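Local coordinates for protein-tyrosine-phosphatase (Shewanella sp., PDB 2Z72) that hydrolyses phosphotyrosine as a cold-active protein tyrosine phosphatase, probably using the zinc pair of its calcineurin-like phosphoesterase domain, at residues A[6-14]-A[41-51]; A[291-301]-A[314-325]. One frame throughout, in Å; residues are numbered along the deposited sequence.

Interaction 1 (A[6-14]-A[41-51]); sequences TEFDGPYVI and VNRPEHCGDLP
The carbonyl oxygen of Leu50, a residue whose side chain packs against the strand 8-14, is gripped by two nitrogens of one guanidinium: Arg43 NH2 lies 2.7 Å from Leu50 O, and Arg43 NE approaches it in the carbonyl plane, on a lone pair. Both bonds run close to the guanidinium plane, which holds the loop 41-51 folded back on itself. Arg43 NH2 also sits near Asp49 OD2, but that oxygen is well out of the guanidinium plane, so this pair is a matter of charge alone. With CG beside its backbone N (chi1 -64°), Leu50 sends its two methyls onto the strand backbone, CD1 to 3.5 Å from Asp9 O and CD2 to 3.7 Å from Phe8 C. The strand is an edge of the antiparallel sheet 8-14, 22-27 and 30-35. The loop covers one side of it, while Asp9 and Tyr12, joined by a hydrogen bond, turn to helix 166-172 on the other; the disulfide from Cys47 to Cys27 ties the loop to the middle strand. At one end of the contact the Phe8 ring lies against the loop backbone, its CE2 3.5 Å from Gly48 N and its edge turned to His46 O. At the other, Pro11, preceded by a cis peptide bond, crosses Pro51 obliquely, with Pro11 CD 3.4 Å from Pro51 O. Pro11 CG also meets Val41 CG1 at 3.9 Å. Val41 uses that same methyl, placed anti to its backbone N (chi1 -177°), to reach Val13 CG2 tip to tip, and Trp25 lies against both Pro11 and Val41.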
loop_
_atom_site.group_PDB
_atom_site.type_symbol
_atom_site.label_atom_id
_atom_site.label_comp_id
_atom_site.label_asym_id
_atom_site.label_seq_id
_atom_site.Cartn_x
_atom_site.Cartn_y
_atom_site.Cartn_z
ATOM N N THR A 6 -25.448 -12.338 5.847
ATOM C CA THR A 6 -25.403 -11.178 4.962
ATOM C C THR A 6 -24.126 -10.395 5.214
ATOM O O THR A 6 -23.360 -10.603 6.153
ATOM C CB THR A 6 -26.628 -10.267 5.216
ATOM O OG1 THR A 6 -26.439 -9.936 6.624
ATOM C CG2 THR A 6 -27.989 -10.910 5.105
ATOM N N GLU A 7 -23.901 -9.473 4.289
ATOM C CA GLU A 7 -22.761 -8.657 4.525
ATOM C C GLU A 7 -23.007 -7.234 5.058
ATOM O O GLU A 7 -24.041 -6.609 4.870
ATOM C CB GLU A 7 -22.108 -8.560 3.114
ATOM C CG GLU A 7 -22.063 -9.894 2.378
ATOM C CD GLU A 7 -20.851 -10.667 2.810
ATOM O OE1 GLU A 7 -20.029 -10.129 3.603
ATOM O OE2 GLU A 7 -20.756 -11.813 2.351
ATOM N N PHE A 8 -21.954 -6.732 5.676
ATOM C CA PHE A 8 -21.776 -5.322 5.984
ATOM C C PHE A 8 -20.485 -4.878 5.322
ATOM O O PHE A 8 -19.477 -5.553 5.533
ATOM C CB PHE A 8 -21.709 -5.088 7.493
ATOM C CG PHE A 8 -23.009 -5.387 8.215
ATOM C CD1 PHE A 8 -23.373 -6.690 8.489
ATOM C CD2 PHE A 8 -23.870 -4.374 8.618
ATOM C CE1 PHE A 8 -24.534 -6.954 9.143
ATOM C CE2 PHE A 8 -25.046 -4.636 9.318
ATOM C CZ PHE A 8 -25.363 -5.932 9.563
ATOM N N ASP A 9 -20.527 -3.797 4.563
ATOM C CA ASP A 9 -19.350 -3.390 3.786
ATOM C C ASP A 9 -19.456 -1.903 3.474
ATOM O O ASP A 9 -20.548 -1.387 3.244
ATOM C CB ASP A 9 -19.264 -4.185 2.515
ATOM C CG ASP A 9 -18.085 -3.861 1.614
ATOM O OD1 ASP A 9 -18.302 -3.956 0.395
ATOM O OD2 ASP A 9 -16.998 -3.543 2.145
ATOM N N GLY A 10 -18.337 -1.251 3.413
ATOM C CA GLY A 10 -18.270 0.171 3.074
ATOM C C GLY A 10 -17.610 1.002 4.121
ATOM O O GLY A 10 -16.997 0.481 5.062
ATOM N N PRO A 11 -17.702 2.329 4.021
ATOM C CA PRO A 11 -18.443 3.018 2.988
ATOM C C PRO A 11 -17.668 3.177 1.691
ATOM O O PRO A 11 -16.432 3.110 1.662
ATOM C CB PRO A 11 -18.625 4.390 3.648
ATOM C CG PRO A 11 -17.397 4.604 4.482
ATOM C CD PRO A 11 -17.100 3.223 5.030
ATOM N N TYR A 12 -18.424 3.363 0.615
ATOM C CA TYR A 12 -17.922 3.789 -0.678
ATOM C C TYR A 12 -18.349 5.259 -0.820
ATOM O O TYR A 12 -19.532 5.553 -0.868
ATOM C CB TYR A 12 -18.533 2.940 -1.778
ATOM C CG TYR A 12 -18.161 1.475 -1.674
ATOM C CD1 TYR A 12 -18.917 0.564 -0.941
ATOM C CD2 TYR A 12 -17.003 0.980 -2.277
ATOM C CE1 TYR A 12 -18.567 -0.774 -0.864
ATOM C CE2 TYR A 12 -16.666 -0.320 -2.184
ATOM C CZ TYR A 12 -17.420 -1.204 -1.464
ATOM O OH TYR A 12 -17.007 -2.524 -1.415
ATOM N N VAL A 13 -17.370 6.178 -0.831
ATOM C CA VAL A 13 -17.641 7.595 -0.776
ATOM C C VAL A 13 -17.362 8.247 -2.117
ATOM O O VAL A 13 -16.320 8.054 -2.711
ATOM C CB VAL A 13 -16.805 8.272 0.351
ATOM C CG1 VAL A 13 -16.970 9.774 0.303
ATOM C CG2 VAL A 13 -17.150 7.728 1.715
ATOM N N ILE A 14 -18.370 8.995 -2.585
ATOM C CA ILE A 14 -18.255 9.811 -3.810
ATOM C C ILE A 14 -17.925 11.212 -3.383
ATOM O O ILE A 14 -18.609 11.757 -2.510
ATOM C CB ILE A 14 -19.665 9.824 -4.489
ATOM C CG1 ILE A 14 -20.134 8.410 -4.770
ATOM C CG2 ILE A 14 -19.674 10.782 -5.635
ATOM C CD1 ILE A 14 -19.197 7.540 -5.515
ATOM N N VAL A 41 -17.828 11.205 7.916
ATOM C CA VAL A 41 -18.478 10.048 7.321
ATOM C C VAL A 41 -18.956 9.140 8.451
ATOM O O VAL A 41 -18.153 8.375 8.966
ATOM C CB VAL A 41 -17.518 9.313 6.387
ATOM C CG1 VAL A 41 -18.209 8.179 5.726
ATOM C CG2 VAL A 41 -16.883 10.273 5.366
ATOM N N ASN A 42 -20.234 9.315 8.763
ATOM C CA ASN A 42 -20.896 8.646 9.862
ATOM C C ASN A 42 -21.777 7.521 9.358
ATOM O O ASN A 42 -22.548 7.694 8.414
ATOM C CB ASN A 42 -21.779 9.610 10.664
ATOM C CG ASN A 42 -20.906 10.564 11.465
ATOM O OD1 ASN A 42 -19.751 10.267 11.785
ATOM N ND2 ASN A 42 -21.524 11.693 11.754
ATOM N N ARG A 43 -21.671 6.378 10.038
ATOM C CA ARG A 43 -22.416 5.193 9.609
ATOM C C ARG A 43 -23.838 5.347 10.031
ATOM O O ARG A 43 -24.180 5.813 11.113
ATOM C CB ARG A 43 -21.725 4.014 10.318
ATOM C CG ARG A 43 -22.342 2.725 10.311
ATOM C CD ARG A 43 -22.055 1.858 11.524
ATOM N NE ARG A 43 -20.799 1.931 12.089
ATOM C CZ ARG A 43 -20.195 2.184 13.213
ATOM N NH1 ARG A 43 -20.788 2.518 14.342
ATOM N NH2 ARG A 43 -18.868 2.102 13.262
ATOM N N PRO A 44 -24.779 4.922 9.208
ATOM C CA PRO A 44 -26.136 4.877 9.702
ATOM C C PRO A 44 -26.360 3.805 10.762
ATOM O O PRO A 44 -25.517 2.956 11.049
ATOM C CB PRO A 44 -26.836 4.434 8.441
ATOM C CG PRO A 44 -25.904 4.104 7.356
ATOM C CD PRO A 44 -24.581 4.419 7.852
ATOM N N GLU A 45 -27.551 3.880 11.365
ATOM C CA GLU A 45 -27.910 2.800 12.324
ATOM C C GLU A 45 -28.049 1.473 11.615
ATOM O O GLU A 45 -28.252 1.274 10.404
ATOM C CB GLU A 45 -29.172 3.286 13.057
ATOM C CG GLU A 45 -28.963 4.392 14.092
ATOM C CD GLU A 45 -30.270 4.991 14.555
ATOM O OE1 GLU A 45 -31.069 5.295 13.622
ATOM O OE2 GLU A 45 -30.542 5.168 15.756
ATOM N N HIS A 46 -28.010 0.378 12.340
ATOM C CA HIS A 46 -28.218 -0.927 11.764
ATOM C C HIS A 46 -27.103 -1.239 10.752
ATOM O O HIS A 46 -27.439 -1.942 9.810
ATOM C CB HIS A 46 -29.559 -1.140 11.041
ATOM C CG HIS A 46 -30.832 -0.525 11.460
ATOM N ND1 HIS A 46 -31.856 -0.203 10.570
ATOM C CD2 HIS A 46 -31.298 -0.178 12.701
ATOM C CE1 HIS A 46 -32.843 0.307 11.267
ATOM N NE2 HIS A 46 -32.543 0.345 12.554
ATOM N N CYS A 47 -25.930 -0.689 10.985
ATOM C CA CYS A 47 -24.884 -0.973 10.016
ATOM C C CYS A 47 -23.562 -1.513 10.568
ATOM O O CYS A 47 -22.499 -1.134 10.070
ATOM C CB CYS A 47 -24.668 0.358 9.253
ATOM S SG CYS A 47 -24.077 -0.263 7.684
ATOM N N GLY A 48 -23.614 -2.409 11.568
ATOM C CA GLY A 48 -22.403 -3.043 11.992
ATOM C C GLY A 48 -21.411 -2.088 12.599
ATOM O O GLY A 48 -21.745 -1.127 13.329
ATOM N N ASP A 49 -20.158 -2.347 12.323
ATOM C CA ASP A 49 -19.079 -1.570 12.922
ATOM C C ASP A 49 -18.226 -1.002 11.799
ATOM O O ASP A 49 -17.018 -0.846 11.932
ATOM C CB ASP A 49 -18.279 -2.529 13.822
ATOM C CG ASP A 49 -17.739 -1.675 14.973
ATOM O OD1 ASP A 49 -16.774 -2.031 15.674
ATOM O OD2 ASP A 49 -18.312 -0.565 15.171
ATOM N N LEU A 50 -18.935 -0.720 10.687
ATOM C CA LEU A 50 -18.193 -0.216 9.535
ATOM C C LEU A 50 -17.485 1.088 9.879
ATOM O O LEU A 50 -17.931 1.871 10.719
ATOM C CB LEU A 50 -19.135 0.023 8.372
ATOM C CG LEU A 50 -19.815 -1.220 7.812
ATOM C CD1 LEU A 50 -20.812 -0.822 6.726
ATOM C CD2 LEU A 50 -18.782 -2.207 7.291
ATOM N N PRO A 51 -16.339 1.317 9.220
ATOM C CA PRO A 51 -15.526 2.476 9.660
ATOM C C PRO A 51 -16.136 3.836 9.362
ATOM O O PRO A 51 -16.734 4.057 8.317
ATOM C CB PRO A 51 -14.221 2.290 8.866
ATOM C CG PRO A 51 -14.610 1.497 7.693
ATOM C CD PRO A 51 -15.698 0.557 8.181
#

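Interaction 2 (A[291-301]-A[314-325]); sequences RVLGLFHNKVI and ELLLLENNRLIR
Two beta hairpins, one from each of two mixed sheets, pack together here, both closed by type I' turns: Phe296 to Lys299, beside a classic beta bulge, and Glu319 to Arg322. At the polar end Glu314 OE2 takes two donors from opposite faces of its plane. Val292 N lies 2.9 Å from Glu314 OE2 above one face, and Arg325 NE 2.8 Å from that oxygen on the other, nearly straight (170°). Arg325 NH2 completes a side-on salt bridge, 2.8 Å from Glu314 OE1 on its syn lone pair. Arg325 reaches there because CG is anti to the backbone N (chi1 173°) and the chain runs extended to NE. Over the centre of its guanidinium face lies Arg291 CD, 3.6 Å from Arg325 CZ. Replacing Arg325 with an alanine would probably leave the Glu314 carboxylate without its charged mate and freer to turn away from Val292 N. Val292 CG2 rests on Glu314 CB at 3.7 Å. Ile301, in one of its two modelled conformers, crosses Leu316 at about a right angle and meets Leu323 CD1 through its own CD1. Apolar side chains meeting between two mixed sheets are typical of the beta sandwich of calcineurin-like phosphoesterases.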
loop_
_atom_site.group_PDB
_atom_site.type_symbol
_atom_site.label_atom_id
_atom_site.label_comp_id
_atom_site.label_asym_id
_atom_site.label_seq_id
_atom_site.Cartn_x
_atom_site.Cartn_y
_atom_site.Cartn_z
ATOM N N ARG A 291 8.109 -14.786 6.686
ATOM C CA ARG A 291 8.534 -13.818 7.685
ATOM C C ARG A 291 9.203 -12.683 6.957
ATOM O O ARG A 291 9.534 -12.823 5.772
ATOM C CB ARG A 291 9.518 -14.387 8.744
ATOM C CG ARG A 291 10.749 -15.042 8.159
ATOM C CD ARG A 291 11.728 -15.515 9.235
ATOM N NE ARG A 291 13.008 -15.781 8.563
ATOM C CZ ARG A 291 13.270 -16.893 7.893
ATOM N NH1 ARG A 291 12.362 -17.893 7.816
ATOM N NH2 ARG A 291 14.450 -16.961 7.318
ATOM N N VAL A 292 9.403 -11.553 7.617
ATOM C CA VAL A 292 10.305 -10.506 7.073
ATOM C C VAL A 292 11.725 -11.108 7.067
ATOM O O VAL A 292 12.149 -11.706 8.035
ATOM C CB VAL A 292 10.213 -9.252 7.904
ATOM C CG1 VAL A 292 11.439 -8.335 7.721
ATOM C CG2 VAL A 292 8.943 -8.478 7.606
ATOM N N LEU A 293 12.400 -11.002 5.935
ATOM C CA LEU A 293 13.720 -11.629 5.867
ATOM C C LEU A 293 14.543 -10.849 4.855
ATOM O O LEU A 293 14.051 -10.231 3.902
ATOM C CB LEU A 293 13.603 -13.068 5.494
ATOM C CG LEU A 293 12.851 -13.411 4.209
ATOM C CD1 LEU A 293 13.666 -13.281 2.941
ATOM C CD2 LEU A 293 12.392 -14.853 4.405
ATOM N N GLY A 294 15.835 -11.038 5.052
ATOM C CA GLY A 294 16.800 -10.501 4.110
ATOM C C GLY A 294 17.378 -11.525 3.162
ATOM O O GLY A 294 17.495 -12.716 3.528
ATOM N N LEU A 295 17.700 -11.032 1.963
ATOM C CA LEU A 295 18.410 -11.805 0.930
ATOM C C LEU A 295 19.649 -11.030 0.510
ATOM O O LEU A 295 19.755 -9.797 0.636
ATOM C CB LEU A 295 17.481 -12.013 -0.275
ATOM C CG LEU A 295 16.246 -12.895 -0.003
ATOM C CD1 LEU A 295 15.470 -12.931 -1.282
ATOM C CD2 LEU A 295 16.673 -14.287 0.373
ATOM N N PHE A 296 20.625 -11.765 0.004
ATOM C CA PHE A 296 21.843 -11.151 -0.570
ATOM C C PHE A 296 22.536 -10.268 0.451
ATOM O O PHE A 296 22.761 -9.094 0.259
ATOM C CB PHE A 296 21.544 -10.385 -1.840
ATOM C CG PHE A 296 20.839 -11.226 -2.875
ATOM C CD1 PHE A 296 19.510 -11.020 -3.164
ATOM C CD2 PHE A 296 21.511 -12.228 -3.524
ATOM C CE1 PHE A 296 18.879 -11.788 -4.118
ATOM C CE2 PHE A 296 20.901 -13.029 -4.486
ATOM C CZ PHE A 296 19.547 -12.823 -4.760
ATOM N N HIS A 297 22.914 -10.870 1.601
ATOM C CA HIS A 297 23.598 -10.130 2.645
ATOM C C HIS A 297 22.766 -8.907 3.030
ATOM O O HIS A 297 23.284 -7.798 3.238
ATOM C CB HIS A 297 25.029 -9.844 2.175
ATOM C CG HIS A 297 25.875 -11.054 1.872
ATOM N ND1 HIS A 297 25.959 -11.577 0.613
ATOM C CD2 HIS A 297 26.570 -11.855 2.676
ATOM C CE1 HIS A 297 26.745 -12.659 0.626
ATOM N NE2 HIS A 297 27.128 -12.848 1.869
ATOM N N ASN A 298 21.458 -9.100 3.152
ATOM C CA ASN A 298 20.454 -8.119 3.526
ATOM C C ASN A 298 20.433 -6.857 2.653
ATOM O O ASN A 298 19.910 -5.823 3.063
ATOM C CB ASN A 298 20.707 -7.709 4.947
ATOM C CG ASN A 298 20.366 -8.748 5.976
ATOM O OD1 ASN A 298 19.364 -9.407 5.853
ATOM N ND2 ASN A 298 21.211 -8.891 6.985
ATOM N N LYS A 299 20.855 -7.008 1.422
ATOM C CA LYS A 299 20.691 -5.968 0.404
ATOM C C LYS A 299 19.256 -5.864 -0.120
ATOM O O LYS A 299 18.868 -4.786 -0.559
ATOM C CB LYS A 299 21.647 -6.265 -0.773
ATOM C CG LYS A 299 23.096 -6.123 -0.331
ATOM C CD LYS A 299 24.055 -6.517 -1.428
ATOM C CE LYS A 299 25.471 -6.560 -0.922
ATOM N NZ LYS A 299 26.434 -7.021 -1.975
ATOM N N VAL A 300 18.510 -6.964 -0.062
ATOM C CA VAL A 300 17.074 -6.962 -0.330
ATOM C C VAL A 300 16.396 -7.390 0.967
ATOM O O VAL A 300 16.778 -8.399 1.565
ATOM C CB VAL A 300 16.667 -7.911 -1.475
ATOM C CG1 VAL A 300 15.145 -8.096 -1.518
ATOM C CG2 VAL A 300 17.120 -7.425 -2.845
ATOM N N ILE A 301 15.381 -6.636 1.365
ATOM C CA ILE A 301 14.535 -7.088 2.477
ATOM C C ILE A 301 13.138 -7.289 1.928
ATOM O O ILE A 301 12.537 -6.395 1.384
ATOM C CB ILE A 301 14.503 -6.152 3.683
ATOM C CG1 ILE A 301 15.901 -5.638 4.092
ATOM C CG2 ILE A 301 13.813 -6.847 4.845
ATOM C CD1 ILE A 301 16.835 -6.695 4.638
ATOM N N GLU A 314 4.467 -9.531 10.053
ATOM C CA GLU A 314 5.650 -8.953 10.507
ATOM C C GLU A 314 5.926 -7.657 9.763
ATOM O O GLU A 314 5.400 -7.376 8.674
ATOM C CB GLU A 314 6.874 -9.896 10.328
ATOM C CG GLU A 314 6.613 -11.236 11.025
ATOM C CD GLU A 314 7.879 -12.090 11.140
ATOM O OE1 GLU A 314 7.790 -13.146 11.826
ATOM O OE2 GLU A 314 8.904 -11.764 10.490
ATOM N N LEU A 315 6.805 -6.875 10.375
ATOM C CA LEU A 315 7.270 -5.617 9.764
ATOM C C LEU A 315 8.764 -5.528 9.871
ATOM O O LEU A 315 9.449 -6.277 10.589
ATOM C CB LEU A 315 6.516 -4.444 10.366
ATOM C CG LEU A 315 6.524 -4.270 11.890
ATOM C CD1 LEU A 315 7.833 -3.714 12.426
ATOM C CD2 LEU A 315 5.372 -3.330 12.272
ATOM N N LEU A 316 9.306 -4.531 9.168
ATOM C CA LEU A 316 10.695 -4.146 9.196
ATOM C C LEU A 316 10.805 -2.769 9.826
ATOM O O LEU A 316 10.070 -1.857 9.439
ATOM C CB LEU A 316 11.245 -4.109 7.760
ATOM C CG LEU A 316 12.646 -3.523 7.583
ATOM C CD1 LEU A 316 13.691 -4.442 8.238
ATOM C CD2 LEU A 316 12.945 -3.327 6.118
ATOM N N LEU A 317 11.719 -2.630 10.756
ATOM C CA LEU A 317 12.036 -1.370 11.387
ATOM C C LEU A 317 13.448 -0.980 10.988
ATOM O O LEU A 317 14.364 -1.792 11.118
ATOM C CB LEU A 317 11.912 -1.473 12.883
ATOM C CG LEU A 317 12.295 -0.283 13.748
ATOM C CD1 LEU A 317 11.475 0.933 13.473
ATOM C CD2 LEU A 317 12.188 -0.747 15.242
ATOM N N LEU A 318 13.588 0.260 10.518
ATOM C CA LEU A 318 14.922 0.819 10.159
ATOM C C LEU A 318 15.165 2.013 11.026
ATOM O O LEU A 318 14.492 3.074 10.917
ATOM C CB LEU A 318 14.952 1.233 8.677
ATOM C CG LEU A 318 14.514 0.148 7.682
ATOM C CD1 LEU A 318 13.040 0.183 7.337
ATOM C CD2 LEU A 318 15.282 0.248 6.377
ATOM N N GLU A 319 16.122 1.921 11.950
ATOM C CA GLU A 319 16.363 2.929 12.944
ATOM C C GLU A 319 17.771 2.735 13.513
ATOM O O GLU A 319 18.157 1.563 13.647
ATOM C CB GLU A 319 15.337 2.774 14.085
ATOM C CG GLU A 319 15.309 3.848 15.106
ATOM C CD GLU A 319 14.167 3.761 16.116
ATOM O OE1 GLU A 319 13.921 4.822 16.748
ATOM O OE2 GLU A 319 13.579 2.652 16.246
ATOM N N ASN A 320 18.449 3.805 13.817
ATOM C CA ASN A 320 19.779 3.709 14.425
ATOM C C ASN A 320 20.728 2.773 13.663
ATOM O O ASN A 320 21.547 2.090 14.272
ATOM C CB ASN A 320 19.660 3.192 15.856
ATOM C CG ASN A 320 18.816 4.066 16.764
ATOM O OD1 ASN A 320 18.991 5.291 16.701
ATOM N ND2 ASN A 320 17.942 3.496 17.599
ATOM N N ASN A 321 20.654 2.809 12.352
ATOM C CA ASN A 321 21.524 2.026 11.485
ATOM C C ASN A 321 21.430 0.535 11.696
ATOM O O ASN A 321 22.393 -0.210 11.508
ATOM C CB ASN A 321 22.956 2.486 11.725
ATOM C CG ASN A 321 23.076 3.671 10.754
ATOM O OD1 ASN A 321 23.141 4.863 11.060
ATOM N ND2 ASN A 321 23.072 3.163 9.511
ATOM N N ARG A 322 20.226 0.118 12.118
ATOM C CA ARG A 322 19.865 -1.268 12.252
ATOM C C ARG A 322 18.690 -1.586 11.304
ATOM O O ARG A 322 17.867 -0.689 11.037
ATOM C CB ARG A 322 19.449 -1.662 13.654
ATOM C CG ARG A 322 20.584 -1.475 14.651
ATOM C CD ARG A 322 20.180 -2.225 15.943
ATOM N NE ARG A 322 21.149 -2.061 16.973
ATOM C CZ ARG A 322 21.208 -1.013 17.791
ATOM N NH1 ARG A 322 20.342 0.004 17.693
ATOM N NH2 ARG A 322 22.165 -1.008 18.707
ATOM N N LEU A 323 18.633 -2.841 10.942
ATOM C CA LEU A 323 17.459 -3.418 10.302
ATOM C C LEU A 323 16.886 -4.428 11.275
ATOM O O LEU A 323 17.605 -5.364 11.641
ATOM C CB LEU A 323 17.793 -4.108 8.979
ATOM C CG LEU A 323 18.452 -3.257 7.923
ATOM C CD1 LEU A 323 18.982 -4.136 6.800
ATOM C CD2 LEU A 323 17.462 -2.238 7.445
ATOM N N ILE A 324 15.635 -4.245 11.678
ATOM C CA ILE A 324 15.022 -5.049 12.729
ATOM C C ILE A 324 13.755 -5.697 12.221
ATOM O O ILE A 324 12.894 -5.010 11.634
ATOM C CB ILE A 324 14.737 -4.203 13.961
ATOM C CG1 ILE A 324 16.085 -3.634 14.511
ATOM C CG2 ILE A 324 13.915 -4.965 14.990
ATOM C CD1 ILE A 324 15.996 -2.471 15.417
ATOM N N ARG A 325 13.620 -6.978 12.435
ATOM C CA ARG A 325 12.411 -7.741 12.196
ATOM C C ARG A 325 11.487 -7.585 13.406
ATOM O O ARG A 325 11.872 -7.923 14.516
ATOM C CB ARG A 325 12.790 -9.201 11.971
ATOM C CG ARG A 325 11.633 -10.186 11.877
ATOM C CD ARG A 325 12.236 -11.581 11.684
ATOM N NE ARG A 325 11.223 -12.597 11.821
ATOM C CZ ARG A 325 11.261 -13.779 12.384
ATOM N NH1 ARG A 325 12.396 -14.208 12.948
ATOM N NH2 ARG A 325 10.160 -14.484 12.352
#

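In the fold
From the N terminus, interaction 1 comes first: the chain runs out along strand 8-14, through strands 22-27 and 30-35, and the loop 41-51 returns to the first strand, closing a loop with 26 residues between. The chain then runs through the elements that carry the zinc ligands, and interaction 2 joins two sheets of that same fold. There 12 residues separate 291-301 from 314-325, and the sheet holding strands 293-295 and 300-302 meets the one holding 315-319 and 322-326. The contacts are in series, neither nested nor crossed. The centres of interaction 1 and interaction 2 are 37 Å apart, on opposite sides of the chain's centre, and their nearest atoms about 21 Å apart.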